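Local structure of N-acylethanolamine-hydrolyzing acid amidase alpha-subunit (Caenorhabditis elegans, 6DY3) at residues K49-P54 / F58-A63; K79-E84 / G90-M95. The protein is the alpha subunit of a heterodimer, formed by autocatalytic cleavage, that probably degrades bioactive fatty acid amides such as N-palmitoylethanolamine to ethanolamine and free fatty acids. All coordinates share one frame; numbering follows the deposited sequence.

Both contacts are largely buried, small and wholly apolar, with no hydrogen bond crossing either and the beta subunit packing against both, but they lie at different distances from the centre of the chain. Contact 2 is about 5 Å from it and packs helix 72-85 against helix 89-97. Contact 1, about 14 Å out, brings the loop after helix 40-48 back onto helix 56-63, with an indole at its partly exposed margin. Each rests on an isoleucine: Ile51 meets a valine and an aromatic ring, whereas Ile92 meets an alanine and a second isoleucine. Their centres are 15 Å apart, yet they join directly, as Ala63 of helix 56-63 packs against Gly90 and Gly94 of helix 89-97.

Contact 1: K49-P54 / F58-A63; sequences KYIPKP and FVWWAA
The indole of Trp60 meets Ile51 at the far end of its six-membered ring, which the methyl CD1 approaches obliquely. Ile51 CD1 lies 3.6 Å from Trp60 CH2 and 4.0 Å from Trp60 CZ2. Trp60 CZ3, on the same benzene part, packs on CA of Glu91. An indole suits the place because this broad ring touches Ile51 CD1 and Glu91 CA at once, and one side chain joins the loop, helix 56-63 and helix 89-97.

Ile51 carries the loop's side of the contact with both of its branches. Its longer arm is extended (chi2 176°), which sends CD1 out to the indole, while the shorter branch, Ile51 CG2, meets Val59 CG2 tip to tip at 4.2 Å. Val59 points its CG2 at Ile51 because that methyl stands beside the backbone N, with CG1 taking the place opposite N (chi1 170°). Branched aliphatic residues fit such a buried position well, offering two methyls in different directions and no polar group to satisfy. Ile51 also packs on Val101 of a later loop, and Val59 on Phe84 of the beta subunit.

The side chain of Gln56, the first residue of helix 56-63, gives a hydrogen bond from NE2 to Ile51 O and ties the loop to the helix start. Ala63 N bonds to Val59 O (2.8 Å), a regular helical turn. The arrangement is a helix-loop-helix connection within the NAAA-beta family region of the alpha subunit: a loop containing Pro52 and Pro54 leaves helix 40-48 and folds its isoleucine against the side of helix 56-63 that carries Val59 and Trp60.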
ATOM      1  N   LYS A  49      17.592   6.764   8.590  1.00 47.08           N
ATOM      2  CA  LYS A  49      18.642   7.265   7.715  1.00 45.63           C
ATOM      3  C   LYS A  49      18.095   7.809   6.402  1.00 43.59           C
ATOM      4  O   LYS A  49      18.780   8.593   5.738  1.00 44.01           O
ATOM      5  CB  LYS A  49      19.638   6.144   7.441  1.00 47.02           C
ATOM      6  CG  LYS A  49      20.324   5.631   8.689  1.00 52.99           C
ATOM      7  CD  LYS A  49      21.298   4.517   8.363  1.00 62.61           C
ATOM      8  CE  LYS A  49      21.901   3.920   9.624  1.00 69.32           C
ATOM      9  NZ  LYS A  49      22.801   2.768   9.320  1.00 73.09           N
ATOM     10  N   TYR A  50      16.884   7.413   6.007  1.00 42.87           N
ATOM     11  CA  TYR A  50      16.302   7.898   4.764  1.00 41.46           C
ATOM     12  C   TYR A  50      15.646   9.263   4.908  1.00 39.06           C
ATOM     13  O   TYR A  50      15.343   9.895   3.891  1.00 40.54           O
ATOM     14  CB  TYR A  50      15.273   6.898   4.243  1.00 42.46           C
ATOM     15  CG  TYR A  50      15.879   5.649   3.633  1.00 44.86           C
ATOM     16  CD1 TYR A  50      16.084   5.547   2.265  1.00 42.70           C
ATOM     17  CD2 TYR A  50      16.243   4.569   4.433  1.00 48.18           C
ATOM     18  CE1 TYR A  50      16.629   4.402   1.706  1.00 45.63           C
ATOM     19  CE2 TYR A  50      16.789   3.421   3.883  1.00 48.54           C
ATOM     20  CZ  TYR A  50      16.979   3.342   2.520  1.00 47.54           C
ATOM     21  OH  TYR A  50      17.520   2.201   1.972  1.00 47.47           O
ATOM     22  N   ILE A  51      15.402   9.718   6.130  1.00 43.83           N
ATOM     23  CA  ILE A  51      14.824  11.046   6.344  1.00 42.36           C
ATOM     24  C   ILE A  51      15.912  12.092   6.120  1.00 43.44           C
ATOM     25  O   ILE A  51      17.001  11.969   6.705  1.00 43.70           O
ATOM     26  CB  ILE A  51      14.238  11.164   7.751  1.00 43.27           C
ATOM     27  CG1 ILE A  51      13.249  10.029   8.029  1.00 43.46           C
ATOM     28  CG2 ILE A  51      13.534  12.508   7.916  1.00 42.73           C
ATOM     29  CD1 ILE A  51      12.700  10.009   9.446  1.00 43.99           C
ATOM     30  N   PRO A  52      15.673  13.119   5.301  1.00 43.94           N
ATOM     31  CA  PRO A  52      16.692  14.162   5.114  1.00 43.46           C
ATOM     32  C   PRO A  52      17.116  14.762   6.445  1.00 45.15           C
ATOM     33  O   PRO A  52      16.279  15.143   7.266  1.00 46.18           O
ATOM     34  CB  PRO A  52      15.987  15.194   4.227  1.00 42.93           C
ATOM     35  CG  PRO A  52      14.926  14.431   3.526  1.00 43.60           C
ATOM     36  CD  PRO A  52      14.472  13.376   4.487  1.00 43.75           C
ATOM     37  N   LYS A  53      18.430  14.852   6.652  1.00 49.87           N
ATOM     38  CA  LYS A  53      18.942  15.287   7.948  1.00 54.10           C
ATOM     39  C   LYS A  53      18.429  16.661   8.365  1.00 55.04           C
ATOM     40  O   LYS A  53      18.120  16.833   9.557  1.00 52.64           O
ATOM     41  CB  LYS A  53      20.474  15.267   7.933  1.00 58.12           C
ATOM     42  CG  LYS A  53      21.098  15.468   9.305  1.00 64.19           C
ATOM     43  CD  LYS A  53      22.589  15.160   9.297  1.00 71.04           C
ATOM     44  CE  LYS A  53      23.193  15.299  10.687  1.00 75.19           C
ATOM     45  NZ  LYS A  53      24.590  14.776  10.752  1.00 79.51           N
ATOM     46  N   PRO A  54      18.319  17.659   7.480  1.00 58.16           N
ATOM     47  CA  PRO A  54      17.801  18.964   7.925  1.00 60.90           C
ATOM     48  C   PRO A  54      16.395  18.893   8.504  1.00 59.02           C
ATOM     49  O   PRO A  54      16.037  19.730   9.344  1.00 64.07           O
ATOM     50  CB  PRO A  54      17.845  19.813   6.645  1.00 61.59           C
ATOM     51  CG  PRO A  54      18.878  19.161   5.791  1.00 60.63           C
ATOM     52  CD  PRO A  54      18.759  17.694   6.075  1.00 58.13           C
ATOM     53  N   PHE A  58      12.747  18.316  12.956  1.00 39.12           N
ATOM     54  CA  PHE A  58      11.334  18.674  12.910  1.00 40.43           C
ATOM     55  C   PHE A  58      10.436  17.448  13.007  1.00 39.76           C
ATOM     56  O   PHE A  58       9.394  17.492  13.670  1.00 37.50           O
ATOM     57  CB  PHE A  58      11.007  19.435  11.629  1.00 42.27           C
ATOM     58  CG  PHE A  58       9.546  19.737  11.490  1.00 42.86           C
ATOM     59  CD1 PHE A  58       8.721  18.902  10.748  1.00 42.77           C
ATOM     60  CD2 PHE A  58       8.983  20.820  12.149  1.00 42.15           C
ATOM     61  CE1 PHE A  58       7.371  19.162  10.638  1.00 42.03           C
ATOM     62  CE2 PHE A  58       7.632  21.088  12.038  1.00 43.20           C
ATOM     63  CZ  PHE A  58       6.825  20.255  11.284  1.00 44.39           C
ATOM     64  N   VAL A  59      10.813  16.354  12.344  1.00 39.92           N
ATOM     65  CA  VAL A  59       9.984  15.151  12.360  1.00 38.09           C
ATOM     66  C   VAL A  59       9.823  14.642  13.784  1.00 38.40           C
ATOM     67  O   VAL A  59       8.715  14.315  14.226  1.00 37.59           O
ATOM     68  CB  VAL A  59      10.584  14.073  11.436  1.00 37.33           C
ATOM     69  CG1 VAL A  59       9.884  12.732  11.626  1.00 37.90           C
ATOM     70  CG2 VAL A  59      10.477  14.510   9.982  1.00 36.94           C
ATOM     71  N   TRP A  60      10.924  14.572  14.530  1.00 39.60           N
ATOM     72  CA  TRP A  60      10.836  14.066  15.893  1.00 40.63           C
ATOM     73  C   TRP A  60       9.998  14.991  16.765  1.00 45.46           C
ATOM     74  O   TRP A  60       9.221  14.523  17.606  1.00 48.08           O
ATOM     75  CB  TRP A  60      12.236  13.881  16.478  1.00 39.57           C
ATOM     76  CG  TRP A  60      13.165  13.132  15.562  1.00 45.52           C
ATOM     77  CD1 TRP A  60      14.469  13.428  15.299  1.00 49.95           C
ATOM     78  CD2 TRP A  60      12.849  11.977  14.769  1.00 46.35           C
ATOM     79  NE1 TRP A  60      14.990  12.526  14.399  1.00 51.33           N
ATOM     80  CE2 TRP A  60      14.013  11.627  14.059  1.00 49.85           C
ATOM     81  CE3 TRP A  60      11.695  11.206  14.593  1.00 47.23           C
ATOM     82  CZ2 TRP A  60      14.060  10.543  13.192  1.00 53.60           C
ATOM     83  CZ3 TRP A  60      11.744  10.130  13.733  1.00 50.38           C
ATOM     84  CH2 TRP A  60      12.919   9.806  13.041  1.00 52.59           C
ATOM     85  N   TRP A  61      10.123  16.304  16.569  1.00 46.26           N
ATOM     86  CA  TRP A  61       9.314  17.242  17.341  1.00 44.48           C
ATOM     87  C   TRP A  61       7.833  17.085  17.012  1.00 45.06           C
ATOM     88  O   TRP A  61       6.990  17.008  17.912  1.00 47.31           O
ATOM     89  CB  TRP A  61       9.767  18.675  17.072  1.00 44.06           C
ATOM     90  CG  TRP A  61       8.868  19.682  17.703  1.00 42.69           C
ATOM     91  CD1 TRP A  61       8.920  20.123  18.987  1.00 43.61           C
ATOM     92  CD2 TRP A  61       7.762  20.350  17.092  1.00 45.08           C
ATOM     93  NE1 TRP A  61       7.920  21.033  19.216  1.00 47.31           N
ATOM     94  CE2 TRP A  61       7.194  21.190  18.066  1.00 46.37           C
ATOM     95  CE3 TRP A  61       7.199  20.323  15.814  1.00 47.81           C
ATOM     96  CZ2 TRP A  61       6.094  21.997  17.806  1.00 49.22           C
ATOM     97  CZ3 TRP A  61       6.108  21.125  15.555  1.00 49.31           C
ATOM     98  CH2 TRP A  61       5.567  21.952  16.547  1.00 51.15           C
ATOM     99  N   ALA A  62       7.496  17.055  15.720  1.00 45.39           N
ATOM    100  CA  ALA A  62       6.103  16.918  15.311  1.00 44.43           C
ATOM    101  C   ALA A  62       5.534  15.558  15.699  1.00 47.39           C
ATOM    102  O   ALA A  62       4.352  15.449  16.045  1.00 48.12           O
ATOM    103  CB  ALA A  62       5.976  17.134  13.803  1.00 43.22           C
ATOM    104  N   ALA A  63       6.356  14.508  15.651  1.00 51.91           N
ATOM    105  CA  ALA A  63       5.855  13.168  15.924  1.00 55.50           C
ATOM    106  C   ALA A  63       5.444  12.977  17.379  1.00 55.41           C
ATOM    107  O   ALA A  63       4.621  12.102  17.667  1.00 61.46           O
ATOM    108  CB  ALA A  63       6.911  12.130  15.546  1.00 57.93           C
TER

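Contact 2: K79-E84 / G90-M95; sequences KGIASE and GEIVGM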
ATOM      1  N   LYS A  79       0.803   3.571  20.578  1.00 49.48           N
ATOM      2  CA  LYS A  79       1.396   3.489  21.906  1.00 52.50           C
ATOM      3  C   LYS A  79       1.634   2.039  22.305  1.00 52.09           C
ATOM      4  O   LYS A  79       2.690   1.703  22.854  1.00 54.18           O
ATOM      5  CB  LYS A  79       0.500   4.194  22.925  1.00 56.52           C
ATOM      6  CG  LYS A  79       0.500   5.713  22.786  1.00 57.30           C
ATOM      7  CD  LYS A  79      -0.348   6.390  23.845  1.00 62.41           C
ATOM      8  CE  LYS A  79      -0.268   7.908  23.722  1.00 69.72           C
ATOM      9  NZ  LYS A  79       1.145   8.423  23.757  1.00 71.85           N
ATOM     10  N   GLY A  80       0.670   1.163  22.026  1.00 50.19           N
ATOM     11  CA  GLY A  80       0.868  -0.249  22.310  1.00 49.74           C
ATOM     12  C   GLY A  80       2.017  -0.841  21.519  1.00 47.41           C
ATOM     13  O   GLY A  80       2.787  -1.652  22.038  1.00 46.47           O
ATOM     14  N   ILE A  81       2.159  -0.435  20.256  1.00 46.90           N
ATOM     15  CA  ILE A  81       3.273  -0.918  19.443  1.00 48.68           C
ATOM     16  C   ILE A  81       4.597  -0.461  20.041  1.00 50.97           C
ATOM     17  O   ILE A  81       5.558  -1.234  20.122  1.00 46.78           O
ATOM     18  CB  ILE A  81       3.115  -0.451  17.983  1.00 48.44           C
ATOM     19  CG1 ILE A  81       1.956  -1.200  17.316  1.00 46.82           C
ATOM     20  CG2 ILE A  81       4.416  -0.665  17.198  1.00 47.27           C
ATOM     21  CD1 ILE A  81       1.641  -0.726  15.907  1.00 46.86           C
ATOM     22  N   ALA A  82       4.668   0.801  20.471  1.00 58.97           N
ATOM     23  CA  ALA A  82       5.903   1.320  21.049  1.00 59.79           C
ATOM     24  C   ALA A  82       6.234   0.619  22.359  1.00 60.85           C
ATOM     25  O   ALA A  82       7.408   0.380  22.665  1.00 63.50           O
ATOM     26  CB  ALA A  82       5.787   2.828  21.259  1.00 61.10           C
ATOM     27  N   SER A  83       5.212   0.275  23.143  1.00 58.88           N
ATOM     28  CA  SER A  83       5.454  -0.416  24.403  1.00 60.23           C
ATOM     29  C   SER A  83       5.928  -1.845  24.169  1.00 61.93           C
ATOM     30  O   SER A  83       6.888  -2.298  24.804  1.00 64.96           O
ATOM     31  CB  SER A  83       4.183  -0.404  25.250  1.00 63.69           C
ATOM     32  OG  SER A  83       4.339  -1.205  26.408  1.00 68.32           O
ATOM     33  N   GLU A  84       5.287  -2.563  23.245  1.00 61.51           N
ATOM     34  CA  GLU A  84       5.655  -3.954  23.007  1.00 61.33           C
ATOM     35  C   GLU A  84       7.029  -4.060  22.358  1.00 62.03           C
ATOM     36  O   GLU A  84       7.828  -4.930  22.723  1.00 64.37           O
ATOM     37  CB  GLU A  84       4.598  -4.627  22.135  1.00 62.86           C
ATOM     38  CG  GLU A  84       3.270  -4.844  22.834  1.00 69.20           C
ATOM     39  CD  GLU A  84       3.348  -5.899  23.930  1.00 74.23           C
ATOM     40  OE1 GLU A  84       4.037  -6.922  23.721  1.00 74.56           O
ATOM     41  OE2 GLU A  84       2.727  -5.708  25.000  1.00 76.56           O
ATOM     42  N   GLY A  90       7.868   8.357  19.269  1.00 39.31           N
ATOM     43  CA  GLY A  90       8.018   9.408  18.279  1.00 39.84           C
ATOM     44  C   GLY A  90       8.581   8.895  16.969  1.00 41.28           C
ATOM     45  O   GLY A  90       8.211   9.370  15.891  1.00 39.28           O
ATOM     46  N   GLU A  91       9.491   7.922  17.042  1.00 43.43           N
ATOM     47  CA  GLU A  91      10.043   7.340  15.823  1.00 44.95           C
ATOM     48  C   GLU A  91       9.010   6.471  15.118  1.00 42.85           C
ATOM     49  O   GLU A  91       8.899   6.499  13.888  1.00 44.40           O
ATOM     50  CB  GLU A  91      11.301   6.536  16.156  1.00 48.93           C
ATOM     51  CG  GLU A  91      12.452   7.391  16.691  1.00 54.92           C
ATOM     52  CD  GLU A  91      13.699   6.584  17.034  1.00 61.56           C
ATOM     53  OE1 GLU A  91      13.639   5.336  16.987  1.00 63.00           O
ATOM     54  OE2 GLU A  91      14.738   7.198  17.360  1.00 64.55           O
ATOM     55  N   ILE A  92       8.227   5.715  15.886  1.00 43.95           N
ATOM     56  CA  ILE A  92       7.197   4.868  15.291  1.00 44.89           C
ATOM     57  C   ILE A  92       6.137   5.719  14.605  1.00 42.41           C
ATOM     58  O   ILE A  92       5.680   5.396  13.501  1.00 40.77           O
ATOM     59  CB  ILE A  92       6.593   3.945  16.368  1.00 47.42           C
ATOM     60  CG1 ILE A  92       7.614   2.860  16.721  1.00 47.61           C
ATOM     61  CG2 ILE A  92       5.252   3.347  15.906  1.00 47.52           C
ATOM     62  CD1 ILE A  92       7.226   2.004  17.896  1.00 52.89           C
ATOM     63  N   VAL A  93       5.726   6.816  15.246  1.00 43.26           N
ATOM     64  CA  VAL A  93       4.766   7.727  14.626  1.00 42.95           C
ATOM     65  C   VAL A  93       5.348   8.319  13.346  1.00 40.22           C
ATOM     66  O   VAL A  93       4.665   8.406  12.318  1.00 41.16           O
ATOM     67  CB  VAL A  93       4.362   8.832  15.624  1.00 44.86           C
ATOM     68  CG1 VAL A  93       3.561   9.941  14.922  1.00 42.90           C
ATOM     69  CG2 VAL A  93       3.565   8.239  16.778  1.00 46.98           C
ATOM     70  N   GLY A  94       6.614   8.743  13.391  1.00 35.24           N
ATOM     71  CA  GLY A  94       7.230   9.329  12.215  1.00 34.87           C
ATOM     72  C   GLY A  94       7.273   8.377  11.031  1.00 40.01           C
ATOM     73  O   GLY A  94       6.942   8.753   9.905  1.00 40.03           O
ATOM     74  N   MET A  95       7.681   7.125  11.266  1.00 43.93           N
ATOM     75  CA  MET A  95       7.737   6.172  10.160  1.00 44.63           C
ATOM     76  C   MET A  95       6.361   5.909   9.571  1.00 40.69           C
ATOM     77  O   MET A  95       6.226   5.746   8.351  1.00 45.03           O
ATOM     78  CB  MET A  95       8.388   4.863  10.594  1.00 47.66           C
ATOM     79  CG  MET A  95       9.894   4.955  10.712  1.00 54.65           C
ATOM     80  SD  MET A  95      10.658   3.428  11.255  1.00 62.58           S
ATOM     81  CE  MET A  95      10.351   3.563  13.003  1.00 58.62           C
TER
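Ser85 OG is shared by the backbone oxygens of Ile81 and Ala82, the bond to Ile81 O being the sounder and that to Ala82 O weak. The serine hydroxyl thus stays tied to its own helix, while Ile81 and Ala82 present hydrocarbon to Ile92. The methyl CD1 of Ile92 does all the touching from the other side: it lies 3.5 Å from Ala82 CA and 3.7 Å from Ala82 CB. An alanine is apt here, because its short side chain lets the isoleucine tip settle against the helix backbone.

CD1 stands anti to CA across the CB-CG1 bond of Ile92 (chi2 172°), which stretches the side chain across to Ala82. This is the packing of two consecutive helices, 72-85 and 89-97, joined by a three-residue linker, and the CA atoms of Ala82 and Ile92 come within 6.9 Å. Ile81 contributes its gamma methyl, CG2, at 3.9 Å from Ile92 CD1, the two side chains meeting at a slant.

Leu78 and Ser85 extend the bed for Ile92 along helix 72-85, and Ile81 also packs on Ile33 of helix 30-36. Leu51 of the beta subunit packs on both Ile81 and Ile92, carrying this apolar cluster across the subunit boundary.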